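Local structure of SVS_variant_AS1 (Streptomyces sp. CWA1, 6TJA) at residues A[152-156]-A[184-190]. The protein is an engineered ancestral terpene cyclase related to spiroviolene synthase, probably converting geranylgeranyl diphosphate into a cyclic diterpene. Numbering follows the deposited sequence.
Sequences AHRAW and LSAGGEP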
loop_
_atom_site.group_PDB
_atom_site.type_symbol
_atom_site.label_atom_id
_atom_site.label_comp_id
_atom_site.label_asym_id
_atom_site.label_seq_id
_atom_site.Cartn_x
_atom_site.Cartn_y
_atom_site.Cartn_z
ATOM N N ALA A 152 -0.629 2.264 -5.138
ATOM C CA ALA A 152 -0.714 1.210 -6.176
ATOM C C ALA A 152 0.638 0.484 -6.239
ATOM O O ALA A 152 0.644 -0.780 -6.339
ATOM C CB ALA A 152 -1.092 1.796 -7.524
ATOM N N HIS A 153 1.705 1.260 -6.126
ATOM C CA HIS A 153 3.066 0.812 -6.131
ATOM C C HIS A 153 3.399 -0.122 -4.975
ATOM O O HIS A 153 4.000 -1.121 -5.173
ATOM C CB HIS A 153 3.974 2.016 -6.132
ATOM C CG HIS A 153 5.391 1.732 -6.479
ATOM N ND1 HIS A 153 6.325 1.374 -5.545
ATOM C CD2 HIS A 153 6.058 1.852 -7.643
ATOM C CE1 HIS A 153 7.498 1.261 -6.122
ATOM N NE2 HIS A 153 7.362 1.549 -7.392
ATOM N N ARG A 154 2.990 0.227 -3.773
ATOM C CA ARG A 154 3.220 -0.632 -2.656
ATOM C C ARG A 154 2.397 -1.894 -2.826
ATOM O O ARG A 154 2.835 -2.921 -2.471
ATOM C CB ARG A 154 2.925 0.013 -1.300
ATOM C CG ARG A 154 3.216 -0.953 -0.163
ATOM C CD ARG A 154 3.410 -0.417 1.232
ATOM N NE ARG A 154 2.790 0.843 1.360
ATOM C CZ ARG A 154 3.363 1.975 1.671
ATOM N NH1 ARG A 154 4.598 2.074 2.024
ATOM N NH2 ARG A 154 2.608 3.010 1.693
ATOM N N ALA A 155 1.218 -1.782 -3.403
ATOM C CA ALA A 155 0.338 -2.956 -3.605
ATOM C C ALA A 155 1.052 -3.964 -4.520
ATOM O O ALA A 155 1.090 -5.149 -4.152
ATOM C CB ALA A 155 -1.010 -2.527 -4.124
ATOM N N TRP A 156 1.684 -3.482 -5.607
ATOM C CA TRP A 156 2.438 -4.329 -6.564
ATOM C C TRP A 156 3.635 -4.992 -5.863
ATOM O O TRP A 156 3.833 -6.234 -6.032
ATOM C CB TRP A 156 2.847 -3.517 -7.795
ATOM C CG TRP A 156 4.057 -4.058 -8.484
ATOM C CD1 TRP A 156 4.167 -5.250 -9.131
ATOM C CD2 TRP A 156 5.342 -3.419 -8.597
ATOM N NE1 TRP A 156 5.433 -5.417 -9.600
ATOM C CE2 TRP A 156 6.175 -4.304 -9.304
ATOM C CE3 TRP A 156 5.870 -2.209 -8.149
ATOM C CZ2 TRP A 156 7.501 -4.002 -9.594
ATOM C CZ3 TRP A 156 7.183 -1.920 -8.420
ATOM C CH2 TRP A 156 7.989 -2.821 -9.107
ATOM N N LEU A 184 -1.810 -8.292 -7.942
ATOM C CA LEU A 184 -0.788 -7.351 -7.439
ATOM C C LEU A 184 0.540 -7.499 -8.200
ATOM O O LEU A 184 1.116 -6.462 -8.573
ATOM C CB LEU A 184 -0.645 -7.632 -5.943
ATOM C CG LEU A 184 -1.883 -7.359 -5.090
ATOM C CD1 LEU A 184 -1.536 -7.490 -3.614
ATOM C CD2 LEU A 184 -2.449 -5.956 -5.378
ATOM N N SER A 185 1.066 -8.730 -8.330
ATOM C CA SER A 185 2.478 -9.024 -8.692
ATOM C C SER A 185 2.746 -8.724 -10.169
ATOM O O SER A 185 3.917 -8.511 -10.535
ATOM C CB SER A 185 2.835 -10.433 -8.383
ATOM O OG SER A 185 2.071 -11.324 -9.172
ATOM N N ALA A 186 1.714 -8.708 -11.003
ATOM C CA ALA A 186 1.871 -8.446 -12.457
ATOM C C ALA A 186 2.016 -6.950 -12.754
ATOM O O ALA A 186 2.282 -6.677 -13.882
ATOM C CB ALA A 186 0.744 -9.061 -13.259
ATOM N N GLY A 187 1.897 -6.025 -11.794
ATOM C CA GLY A 187 2.211 -4.592 -12.007
ATOM C C GLY A 187 1.083 -3.730 -12.597
ATOM O O GLY A 187 1.365 -2.549 -13.003
ATOM N N GLY A 188 -0.151 -4.242 -12.586
ATOM C CA GLY A 188 -1.337 -3.596 -13.158
ATOM C C GLY A 188 -1.832 -2.448 -12.293
ATOM O O GLY A 188 -2.402 -1.522 -12.863
ATOM N N GLU A 189 -1.682 -2.523 -10.965
ATOM C CA GLU A 189 -2.177 -1.449 -10.070
ATOM C C GLU A 189 -1.477 -0.145 -10.411
ATOM O O GLU A 189 -2.157 0.823 -10.719
ATOM C CB GLU A 189 -2.045 -1.794 -8.589
ATOM C CG GLU A 189 -3.099 -2.782 -8.142
ATOM C CD GLU A 189 -4.515 -2.263 -7.951
ATOM O OE1 GLU A 189 -4.775 -1.080 -8.204
ATOM O OE2 GLU A 189 -5.360 -3.065 -7.523
ATOM N N PRO A 190 -0.133 -0.053 -10.304
ATOM C CA PRO A 190 0.575 1.187 -10.613
ATOM C C PRO A 190 0.539 1.554 -12.104
ATOM O O PRO A 190 0.625 2.717 -12.378
ATOM C CB PRO A 190 1.975 0.869 -10.080
ATOM C CG PRO A 190 2.114 -0.606 -10.297
ATOM C CD PRO A 190 0.776 -1.117 -9.854
HETATM O O HOH W 1 6.272 -7.647 -11.426
#
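The carbonyl oxygen of Leu184 meets two carbons of Trp156, the backbone CA and the indole CD1: Trp156 CA donates a C-H...O contact to Leu184 O at 3.2 Å, with 150° at the hydrogen, and the pyrrole edge of the indole brings CD1 to 3.3 Å from Leu184 O, nearly in the ring plane. Gly187 N adds a weak hydrogen bond to the same oxygen. With CG anti to the backbone N (chi1 155°), the indole lies alongside the turn, CD1 packing 3.5 Å from Gly187 CA. Trp156 NE1 donates to a water whose oxygen lies 3.0 Å from NE1, also at the ring edge, and this water donates to Ser185 O at 2.7 Å. In the all-helical class I terpene synthase fold, the interruption between helices 175-185 and 188-192 is consistent with the helix G break; Gly187, with positive phi, breaks the helical path and occupies the N-cap position of helix 188-192. Replacing Trp156 with an alanine would probably leave the bridging water without its indole donor and open a gap beside Gly187. Farther along, Ala152 CB sits 3.5 Å from Pro190 N, while Pro190 CD rests against Trp156 CB at 3.8 Å. Glu189 turns its carboxylate to a salt bridge with Arg214.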